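Local structure of serine-threonine phosphatase 2C (Toxoplasma gondii, 2I44) at residues Lys133-Ser138 and Lys236-Tyr241; Val152-Asp157 and Val177-Asp182; Gly194-Tyr199 and Phe208-Asp213; Asn204-Ile209 and Gln226-Arg231. The protein probably removes phosphate groups from phosphoserine and phosphothreonine residues of proteins, as a metal-dependent phosphatase of the PP2C family that binds calcium in this crystal. All coordinates share one frame; numbering follows the deposited sequence.

In the fold
From the N terminus, the chain first enters these contacts at Lys133-Ser138, after helix 98-130 and leading into strand 137-146. This segment pairs with Lys236-Tyr241, and the loop so closed encloses the other three contacts. Contact 2 comes first within it, joining the end of strand 149-155 to the loop after strand 169-174, close to the calcium site. Contact 3 follows in series after helix 184-192 as the hairpin of strands 196-198 and 208-210. Contact 4 begins in the hairpin's connecting loop and runs into its second strand, sharing Phe208 and Ile209 with contact 3, and ties the hairpin to the loop before strand 233-234. Ser230 of that loop probably hydrogen-bonds to His179, linking contacts 2 and 4.

Contact 1. Residues Lys133-Ser138 and Lys236-Tyr241; sequences KDYASS and KDLKMY
Lys236 leaves its backbone with CG opposite N (chi1 -180°) and then bends at chi3 and chi4, which curls its ammonium back toward Asp134 in a salt bridge, NZ lying 2.9 Å from Asp134 OD1. NZ meets that oxygen from above the carboxylate plane. The same NZ reaches Asp237 OD1 at 2.8 Å, on the syn side, so one lysine joins two acids. Their carboxylates are close, Asp134 OD1 standing 3.6 Å from Asp237 OD2, a like-charge approach that the lysine probably offsets together with Arg217, which forms a salt bridge with Asp237 OD2. The backbones meet where Asp237 N donates to Asp134 O over 2.8 Å, nearly straight at 171°. In the PP2C fold this network fastens the turn that leads into strand 137-146 to the loop following strand 233-234. Tyr135 adds an apolar contact: Asp237 CB sits over one face of its ring, 4.1 Å from the centroid in a CH-pi contact, while Leu238 CG packs at the edge, 3.9 Å from CE1. Water connects Tyr135 OH with Asp237 O. A second water accepts from Lys236 N and donates to Lys133 O and Ala136 O, bridging the backbones beside the salt-bridge network.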
# COMPACT_ATOMS: atom_id res chain seq x y z
N LYS A 133 4.66 21.22 4.68
CA LYS A 133 3.54 20.42 4.17
C LYS A 133 2.80 19.90 5.41
O LYS A 133 3.10 18.83 5.92
CB LYS A 133 4.08 19.24 3.35
CG LYS A 133 4.94 19.65 2.17
CD LYS A 133 4.12 20.42 1.15
CE LYS A 133 4.97 20.91 -0.01
NZ LYS A 133 4.11 21.55 -1.04
N ASP A 134 1.82 20.67 5.89
CA ASP A 134 1.09 20.31 7.10
C ASP A 134 0.21 19.08 7.08
O ASP A 134 0.14 18.37 8.08
CB ASP A 134 0.24 21.49 7.58
CG ASP A 134 1.08 22.69 7.98
OD1 ASP A 134 2.29 22.52 8.25
OD2 ASP A 134 0.52 23.80 8.06
N TYR A 135 -0.47 18.82 5.97
CA TYR A 135 -1.36 17.67 5.93
C TYR A 135 -1.12 16.67 4.81
O TYR A 135 -1.82 15.66 4.73
CB TYR A 135 -2.81 18.18 5.88
CG TYR A 135 -3.22 18.92 7.14
CD1 TYR A 135 -3.61 18.23 8.29
CD2 TYR A 135 -3.18 20.32 7.19
CE1 TYR A 135 -3.96 18.91 9.46
CE2 TYR A 135 -3.52 21.01 8.36
CZ TYR A 135 -3.91 20.30 9.49
OH TYR A 135 -4.25 20.97 10.64
N ALA A 136 -0.15 16.93 3.94
CA ALA A 136 0.13 16.00 2.86
C ALA A 136 0.30 14.61 3.47
O ALA A 136 1.15 14.40 4.34
CB ALA A 136 1.40 16.41 2.11
N SER A 137 -0.52 13.67 3.01
CA SER A 137 -0.50 12.30 3.51
C SER A 137 -0.61 11.28 2.38
O SER A 137 -0.81 11.64 1.22
CB SER A 137 -1.67 12.07 4.47
OG SER A 137 -1.70 13.01 5.52
N SER A 138 -0.48 10.00 2.74
CA SER A 138 -0.59 8.93 1.76
C SER A 138 -0.85 7.58 2.44
O SER A 138 -0.35 7.31 3.53
CB SER A 138 0.70 8.83 0.92
OG SER A 138 0.63 7.78 -0.04
N LYS A 236 1.66 15.37 8.81
CA LYS A 236 2.42 16.01 9.88
C LYS A 236 1.56 16.56 11.02
O LYS A 236 1.76 16.19 12.18
CB LYS A 236 3.29 17.15 9.32
CG LYS A 236 4.13 17.87 10.39
CD LYS A 236 5.14 18.84 9.76
CE LYS A 236 4.48 20.05 9.11
NZ LYS A 236 3.90 21.00 10.10
N ASP A 237 0.61 17.42 10.70
CA ASP A 237 -0.23 18.02 11.73
C ASP A 237 -1.38 17.16 12.27
O ASP A 237 -2.34 17.69 12.84
CB ASP A 237 -0.74 19.38 11.24
CG ASP A 237 0.38 20.41 11.14
OD1 ASP A 237 1.56 20.01 11.27
OD2 ASP A 237 0.09 21.61 10.93
N LEU A 238 -1.28 15.85 12.09
CA LEU A 238 -2.27 14.91 12.61
C LEU A 238 -1.56 13.78 13.35
O LEU A 238 -2.16 13.05 14.13
CB LEU A 238 -3.12 14.33 11.48
CG LEU A 238 -4.13 15.25 10.78
CD1 LEU A 238 -4.81 14.49 9.65
CD2 LEU A 238 -5.15 15.77 11.79
N LYS A 239 -0.26 13.66 13.10
CA LYS A 239 0.55 12.60 13.72
C LYS A 239 0.58 12.69 15.25
O LYS A 239 0.93 11.72 15.92
CB LYS A 239 1.98 12.62 13.14
CG LYS A 239 2.40 11.31 12.43
CD LYS A 239 1.33 10.79 11.48
CE LYS A 239 1.72 9.48 10.78
NZ LYS A 239 2.53 9.67 9.53
N MSE A 240 0.22 13.85 15.80
CA MSE A 240 0.21 14.00 17.25
C MSE A 240 -1.21 13.86 17.77
O MSE A 240 -1.44 13.92 18.97
CB MSE A 240 0.81 15.36 17.67
CG MSE A 240 -0.05 16.60 17.33
SE MSE A 240 0.05 17.19 15.46
CE MSE A 240 1.63 18.32 15.59
N TYR A 241 -2.16 13.67 16.86
CA TYR A 241 -3.56 13.53 17.25
C TYR A 241 -4.18 12.17 16.94
O TYR A 241 -5.39 12.07 16.75
CB TYR A 241 -4.39 14.62 16.57
CG TYR A 241 -4.07 16.02 17.03
CD1 TYR A 241 -4.27 16.41 18.35
CD2 TYR A 241 -3.61 16.98 16.12
CE1 TYR A 241 -4.01 17.72 18.77
CE2 TYR A 241 -3.35 18.28 16.52
CZ TYR A 241 -3.55 18.65 17.84
OH TYR A 241 -3.31 19.95 18.21
O HOH W 1 2.39 16.37 6.23
O HOH W 2 -4.56 19.29 12.79

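Contact 2. Residues Val152-Asp157 and Val177-Asp182; sequences VGHLGD and VDHKPD
His154 and His179 form an offset stack, their ring planes only 8° apart and their centroids separated by 4.3 Å. The stack lies where strand 149-155 of the PP2C beta sandwich runs out and meets the loop after strand 169-174. The side chains arrive from opposite directions, and His179 CE1 sits over one face of the His154 ring, toward its rim. Each imidazole is also tied to the other segment's backbone. His154 NE2 donates to Val177 O at 2.8 Å, bent to 135° and from above the carbonyl plane. Gly156 N donates to His179 ND1 over 3.0 Å, almost exactly in the ring plane. His179 N returns a bond to Gly156 O, completing a two-way grip on this glycine. Lys180, bent at chi2, brings NZ to within 3.1 Å of Asp157 OD2 in a salt bridge, at the lone pair anti to the other carboxylate oxygen. Farther out, the side chain of Asp157 stands about 6 Å from a bound calcium ion and about 4 Å from that of its ligand Asp266. Arg159 holds Asp178 in a salt bridge, and a water donates to Asp157 O and Asp178 OD2. Asp248 OD2 binds His179 NE2 and so helps to fix the ring's rotation.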
# COMPACT_ATOMS: atom_id res chain seq x y z
N VAL A 152 3.39 -8.72 3.83
CA VAL A 152 2.45 -7.66 3.50
C VAL A 152 2.37 -6.63 4.62
O VAL A 152 2.25 -6.96 5.80
CB VAL A 152 1.02 -8.22 3.26
CG1 VAL A 152 0.05 -7.09 3.03
CG2 VAL A 152 1.01 -9.16 2.07
N GLY A 153 2.44 -5.36 4.24
CA GLY A 153 2.34 -4.29 5.20
C GLY A 153 1.43 -3.22 4.62
O GLY A 153 1.31 -3.11 3.39
N HIS A 154 0.77 -2.45 5.47
CA HIS A 154 -0.08 -1.37 4.98
C HIS A 154 -0.48 -0.34 6.02
O HIS A 154 -0.42 -0.58 7.22
CB HIS A 154 -1.35 -1.92 4.30
CG HIS A 154 -2.52 -2.07 5.22
ND1 HIS A 154 -2.62 -3.09 6.15
CD2 HIS A 154 -3.67 -1.35 5.34
CE1 HIS A 154 -3.77 -3.00 6.79
NE2 HIS A 154 -4.42 -1.95 6.32
N LEU A 155 -0.87 0.82 5.51
CA LEU A 155 -1.32 1.94 6.30
C LEU A 155 -2.43 2.58 5.48
O LEU A 155 -2.21 2.93 4.32
CB LEU A 155 -0.21 2.97 6.51
CG LEU A 155 1.00 2.65 7.40
CD1 LEU A 155 1.96 3.83 7.35
CD2 LEU A 155 0.55 2.40 8.83
N GLY A 156 -3.62 2.72 6.05
CA GLY A 156 -4.68 3.37 5.30
C GLY A 156 -5.75 2.49 4.70
O GLY A 156 -6.06 1.43 5.24
N ASP A 157 -6.31 2.92 3.58
CA ASP A 157 -7.37 2.16 2.96
C ASP A 157 -7.11 1.66 1.55
O ASP A 157 -8.05 1.43 0.80
CB ASP A 157 -8.68 2.95 3.00
CG ASP A 157 -8.54 4.32 2.40
OD1 ASP A 157 -7.57 4.56 1.66
OD2 ASP A 157 -9.42 5.16 2.66
N VAL A 177 -6.96 -5.03 5.98
CA VAL A 177 -8.21 -4.44 6.43
C VAL A 177 -7.95 -2.94 6.62
O VAL A 177 -6.99 -2.55 7.28
CB VAL A 177 -8.66 -5.07 7.77
CG1 VAL A 177 -9.88 -4.33 8.31
CG2 VAL A 177 -8.99 -6.56 7.55
N ASP A 178 -8.81 -2.10 6.05
CA ASP A 178 -8.63 -0.65 6.13
C ASP A 178 -8.51 -0.11 7.55
O ASP A 178 -9.15 -0.61 8.47
CB ASP A 178 -9.79 0.09 5.46
CG ASP A 178 -10.00 -0.31 4.01
OD1 ASP A 178 -9.13 -1.01 3.44
OD2 ASP A 178 -11.04 0.08 3.45
N HIS A 179 -7.67 0.91 7.72
CA HIS A 179 -7.54 1.56 9.01
C HIS A 179 -8.55 2.70 8.96
O HIS A 179 -8.32 3.72 8.32
CB HIS A 179 -6.12 2.10 9.21
CG HIS A 179 -5.07 1.04 9.29
ND1 HIS A 179 -4.01 0.97 8.42
CD2 HIS A 179 -4.91 0.01 10.16
CE1 HIS A 179 -3.24 -0.05 8.74
NE2 HIS A 179 -3.76 -0.65 9.80
N LYS A 180 -9.68 2.49 9.59
CA LYS A 180 -10.75 3.48 9.62
C LYS A 180 -10.86 4.10 11.01
O LYS A 180 -10.76 3.41 12.02
CB LYS A 180 -12.07 2.81 9.21
CG LYS A 180 -12.08 2.27 7.77
CD LYS A 180 -11.84 3.40 6.75
CE LYS A 180 -11.98 2.91 5.30
NZ LYS A 180 -11.81 4.01 4.29
N PRO A 181 -11.07 5.42 11.08
CA PRO A 181 -11.19 6.14 12.35
C PRO A 181 -12.30 5.66 13.28
O PRO A 181 -12.22 5.85 14.50
CB PRO A 181 -11.38 7.59 11.90
CG PRO A 181 -12.01 7.47 10.57
CD PRO A 181 -11.24 6.34 9.94
N ASP A 182 -13.34 5.04 12.73
CA ASP A 182 -14.41 4.55 13.59
C ASP A 182 -14.19 3.14 14.14
O ASP A 182 -14.97 2.67 14.97
CB ASP A 182 -15.78 4.66 12.91
CG ASP A 182 -15.81 4.10 11.51
OD1 ASP A 182 -14.72 3.86 10.94
OD2 ASP A 182 -16.92 3.93 10.97
O HOH W 3 -10.76 0.98 1.00

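Contact 3. Residues Gly194-Tyr199 and Phe208-Asp213; sequences GGSVEY and FIRGGD
Glu198 and Arg210 meet on one face of a short antiparallel hairpin, the glutamate lying across the guanidinium. Arg210 can be followed outward from its backbone. Its CB, first to leave the strand, is 3.7 Å from Ser196 OG, and CG passes the same hydroxyl more loosely. CD comes to 3.8 Å from Glu198 CG. A bend at chi3 (-66°) then turns the guanidinium so that Glu198 CG rests 3.4 Å from NE, over the centre of the flat group. At the tip, NH1 is 4.2 Å from Glu198 OE1; the carboxylate and guanidinium planes are stacked, 19° apart, and no N-H points at that oxygen, leaving an attraction of charges without a salt bridge. Phe214 makes a cation-pi contact with the arginine.

Glu198 is steadied from its own strand, since its chain folds back at chi2 and Ser196 OG donates over 2.7 Å to Glu198 OE2, at the OE2 lone pair that points away from OE1. In the backbone that carries these side chains, two hydrogen-bonded pairs, Ser196 with Arg210 and Glu198 with Phe208, flank the non-hydrogen-bonded pair Val197-Ile209, whose side chains turn to the other face, against Ile190 of helix 184-192. Gly194 is the C-prime residue of the Schellman motif ending that helix, and after Gly195 the chain enters a two-stranded antiparallel beta hairpin, separate from the two larger sheets of this PP2C domain.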
# COMPACT_ATOMS: atom_id res chain seq x y z
N GLY A 194 -5.95 13.50 21.94
CA GLY A 194 -6.54 14.81 21.74
C GLY A 194 -7.19 15.08 20.40
O GLY A 194 -7.56 16.21 20.12
N GLY A 195 -7.32 14.07 19.55
CA GLY A 195 -7.97 14.30 18.27
C GLY A 195 -9.41 13.89 18.45
O GLY A 195 -9.84 13.59 19.56
N SER A 196 -10.19 13.89 17.37
CA SER A 196 -11.57 13.45 17.47
C SER A 196 -11.93 12.75 16.18
O SER A 196 -11.22 12.86 15.18
CB SER A 196 -12.51 14.63 17.68
OG SER A 196 -12.57 15.44 16.52
N VAL A 197 -13.02 11.99 16.22
CA VAL A 197 -13.52 11.28 15.06
C VAL A 197 -14.86 11.92 14.77
O VAL A 197 -15.80 11.81 15.56
CB VAL A 197 -13.69 9.79 15.36
CG1 VAL A 197 -14.42 9.11 14.21
CG2 VAL A 197 -12.32 9.15 15.56
N GLU A 198 -14.94 12.59 13.62
CA GLU A 198 -16.14 13.30 13.22
C GLU A 198 -17.02 12.55 12.22
O GLU A 198 -16.54 12.04 11.21
CB GLU A 198 -15.76 14.65 12.62
CG GLU A 198 -14.99 15.58 13.58
CD GLU A 198 -15.76 15.87 14.85
OE1 GLU A 198 -17.00 16.02 14.77
OE2 GLU A 198 -15.13 15.96 15.93
N TYR A 199 -18.31 12.48 12.54
CA TYR A 199 -19.30 11.82 11.69
C TYR A 199 -20.14 12.98 11.15
O TYR A 199 -21.03 13.50 11.83
CB TYR A 199 -20.14 10.86 12.54
CG TYR A 199 -19.34 9.74 13.17
CD1 TYR A 199 -19.24 8.49 12.55
CD2 TYR A 199 -18.69 9.92 14.40
CE1 TYR A 199 -18.53 7.45 13.14
CE2 TYR A 199 -17.97 8.89 14.99
CZ TYR A 199 -17.89 7.65 14.36
OH TYR A 199 -17.22 6.62 14.96
N PHE A 208 -14.28 11.10 9.82
CA PHE A 208 -12.97 11.70 9.62
C PHE A 208 -12.18 11.76 10.92
O PHE A 208 -12.76 11.82 12.00
CB PHE A 208 -13.11 13.15 9.13
CG PHE A 208 -13.81 13.30 7.81
CD1 PHE A 208 -13.08 13.34 6.62
CD2 PHE A 208 -15.20 13.44 7.75
CE1 PHE A 208 -13.73 13.51 5.39
CE2 PHE A 208 -15.85 13.61 6.53
CZ PHE A 208 -15.11 13.64 5.35
N ILE A 209 -10.85 11.72 10.80
CA ILE A 209 -10.00 11.88 11.97
C ILE A 209 -9.72 13.38 11.92
O ILE A 209 -9.29 13.90 10.89
CB ILE A 209 -8.65 11.10 11.89
CG1 ILE A 209 -7.72 11.59 13.01
CG2 ILE A 209 -8.00 11.26 10.52
CD1 ILE A 209 -6.46 10.72 13.25
N ARG A 210 -9.98 14.07 13.01
CA ARG A 210 -9.77 15.51 13.06
C ARG A 210 -8.82 15.89 14.19
O ARG A 210 -8.97 15.42 15.32
CB ARG A 210 -11.12 16.21 13.24
CG ARG A 210 -11.02 17.70 13.43
CD ARG A 210 -12.40 18.33 13.61
NE ARG A 210 -13.22 18.23 12.40
CZ ARG A 210 -14.44 18.74 12.29
NH1 ARG A 210 -14.99 19.37 13.32
NH2 ARG A 210 -15.12 18.61 11.16
N GLY A 211 -7.86 16.75 13.89
CA GLY A 211 -6.90 17.19 14.89
C GLY A 211 -7.53 18.02 16.01
O GLY A 211 -8.62 18.57 15.85
N GLY A 212 -6.83 18.11 17.14
CA GLY A 212 -7.34 18.87 18.26
C GLY A 212 -7.32 20.37 18.04
O GLY A 212 -8.02 21.12 18.72
N ASP A 213 -6.53 20.81 17.06
CA ASP A 213 -6.41 22.23 16.76
C ASP A 213 -7.26 22.63 15.55
O ASP A 213 -7.23 23.78 15.12
CB ASP A 213 -4.95 22.57 16.48
CG ASP A 213 -4.38 21.79 15.31
OD1 ASP A 213 -5.03 20.81 14.88
OD2 ASP A 213 -3.29 22.15 14.82

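Contact 4. Residues Asn204-Ile209 and Gln226-Arg231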
# COMPACT_ATOMS: atom_id res chain seq x y z
N ASN A 204 -22.40 9.66 7.72
CA ASN A 204 -22.21 8.88 8.94
C ASN A 204 -21.31 7.66 8.77
O ASN A 204 -20.65 7.23 9.72
CB ASN A 204 -23.57 8.44 9.48
CG ASN A 204 -24.36 9.59 10.08
OD1 ASN A 204 -24.22 10.75 9.68
ND2 ASN A 204 -25.20 9.26 11.05
N ASN A 205 -21.29 7.12 7.56
CA ASN A 205 -20.50 5.93 7.26
C ASN A 205 -19.03 6.17 6.92
O ASN A 205 -18.24 5.23 6.88
CB ASN A 205 -21.17 5.16 6.13
CG ASN A 205 -22.47 4.51 6.56
OD1 ASN A 205 -23.47 4.53 5.84
ND2 ASN A 205 -22.47 3.92 7.76
N LYS A 206 -18.65 7.42 6.67
CA LYS A 206 -17.26 7.73 6.36
C LYS A 206 -16.71 8.82 7.27
O LYS A 206 -16.41 9.93 6.82
CB LYS A 206 -17.10 8.16 4.90
CG LYS A 206 -17.42 7.08 3.88
CD LYS A 206 -16.94 7.49 2.49
CE LYS A 206 -17.49 6.57 1.41
NZ LYS A 206 -18.98 6.65 1.36
N PRO A 207 -16.59 8.53 8.58
CA PRO A 207 -16.08 9.50 9.54
C PRO A 207 -14.65 9.96 9.24
O PRO A 207 -13.89 9.29 8.52
CB PRO A 207 -16.20 8.76 10.88
CG PRO A 207 -16.04 7.32 10.47
CD PRO A 207 -16.89 7.24 9.23
N PHE A 208 -14.28 11.10 9.82
CA PHE A 208 -12.97 11.70 9.62
C PHE A 208 -12.18 11.76 10.92
O PHE A 208 -12.76 11.82 12.00
CB PHE A 208 -13.11 13.15 9.13
CG PHE A 208 -13.81 13.30 7.81
CD1 PHE A 208 -13.08 13.34 6.62
CD2 PHE A 208 -15.20 13.44 7.75
CE1 PHE A 208 -13.73 13.51 5.39
CE2 PHE A 208 -15.85 13.61 6.53
CZ PHE A 208 -15.11 13.64 5.35
N ILE A 209 -10.85 11.72 10.80
CA ILE A 209 -10.00 11.88 11.97
C ILE A 209 -9.72 13.38 11.92
O ILE A 209 -9.29 13.90 10.89
CB ILE A 209 -8.65 11.10 11.89
CG1 ILE A 209 -7.72 11.59 13.01
CG2 ILE A 209 -8.00 11.26 10.52
CD1 ILE A 209 -6.46 10.72 13.25
N GLN A 226 -8.61 17.01 7.24
CA GLN A 226 -9.09 15.77 7.85
C GLN A 226 -8.83 14.60 6.91
O GLN A 226 -8.64 14.78 5.71
CB GLN A 226 -10.60 15.86 8.09
CG GLN A 226 -11.03 16.95 9.04
CD GLN A 226 -12.50 17.30 8.88
OE1 GLN A 226 -12.91 17.85 7.85
NE2 GLN A 226 -13.30 16.99 9.90
N LEU A 227 -8.84 13.39 7.46
CA LEU A 227 -8.62 12.19 6.66
C LEU A 227 -9.67 11.16 7.02
O LEU A 227 -10.21 11.16 8.13
CB LEU A 227 -7.22 11.62 6.93
CG LEU A 227 -6.04 12.54 6.63
CD1 LEU A 227 -4.74 11.82 6.97
CD2 LEU A 227 -6.07 12.93 5.16
N GLN A 228 -9.97 10.27 6.08
CA GLN A 228 -10.95 9.23 6.34
C GLN A 228 -10.32 7.88 6.66
O GLN A 228 -10.99 6.86 6.67
CB GLN A 228 -11.94 9.15 5.18
CG GLN A 228 -12.88 10.34 5.18
CD GLN A 228 -13.81 10.38 3.98
OE1 GLN A 228 -13.36 10.36 2.83
NE2 GLN A 228 -15.11 10.44 4.24
N TYR A 229 -9.02 7.89 6.92
CA TYR A 229 -8.31 6.70 7.34
C TYR A 229 -7.44 7.12 8.52
O TYR A 229 -6.97 8.27 8.58
CB TYR A 229 -7.49 6.07 6.19
CG TYR A 229 -6.68 7.00 5.34
CD1 TYR A 229 -5.35 7.27 5.64
CD2 TYR A 229 -7.22 7.58 4.19
CE1 TYR A 229 -4.57 8.09 4.82
CE2 TYR A 229 -6.46 8.40 3.37
CZ TYR A 229 -5.14 8.65 3.69
OH TYR A 229 -4.37 9.45 2.88
N SER A 230 -7.23 6.21 9.46
CA SER A 230 -6.50 6.50 10.69
C SER A 230 -5.00 6.20 10.79
O SER A 230 -4.38 6.41 11.84
CB SER A 230 -7.23 5.82 11.85
OG SER A 230 -7.65 4.54 11.45
N ARG A 231 -4.42 5.67 9.71
CA ARG A 231 -2.99 5.37 9.68
C ARG A 231 -2.48 5.79 8.31
O ARG A 231 -3.17 5.60 7.31
CB ARG A 231 -2.73 3.88 9.94
CG ARG A 231 -3.30 3.39 11.26
CD ARG A 231 -2.69 2.08 11.70
NE ARG A 231 -3.43 1.46 12.79
CZ ARG A 231 -3.08 0.32 13.38
NH1 ARG A 231 -1.97 -0.31 13.00
NH2 ARG A 231 -3.84 -0.19 14.35
O HOH W 4 -13.77 6.97 7.23
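Gln228 lies alongside the Phe208 ring, pointing the same way, with its amide plane only 6° from that of the ring. Its CG is 3.3 Å from Phe208 CE1, and the chain, extended beyond CG (chi2 175°), carries the amide along the ring, past CE1 to CZ. There Gln228 NE2 donates to Lys206 O over 2.9 Å, the acceptor lying close to the amide plane. Pro207 O and Gln228 O are joined by one water, which donates to both carbonyls. The next acceptor, Leu227 O, takes a hydrogen bond from Ile209 N at 2.8 Å and also lies 3.2 Å from Phe208 CA in a CA-H...O contact. The return bond, Leu227 N to Ile209 O, is weak at 3.5 Å. Together the two make a single antiparallel bridge, by which the hairpin of strands 196-198 and 208-210 is attached to the loop preceding strand 233-234 in this PP2C fold. Beside the bridge, Ile209 CG2 packs 3.7 Å from Leu227 CB. Farther along the loop, the side chain of Tyr229 is about 6 Å from a bound calcium ion. Ser230 OG hydrogen-bonds to the carboxylate of Glu186, a residue of helix 184-192 outside both segments, which also pairs with Arg231 NH2 in a salt bridge.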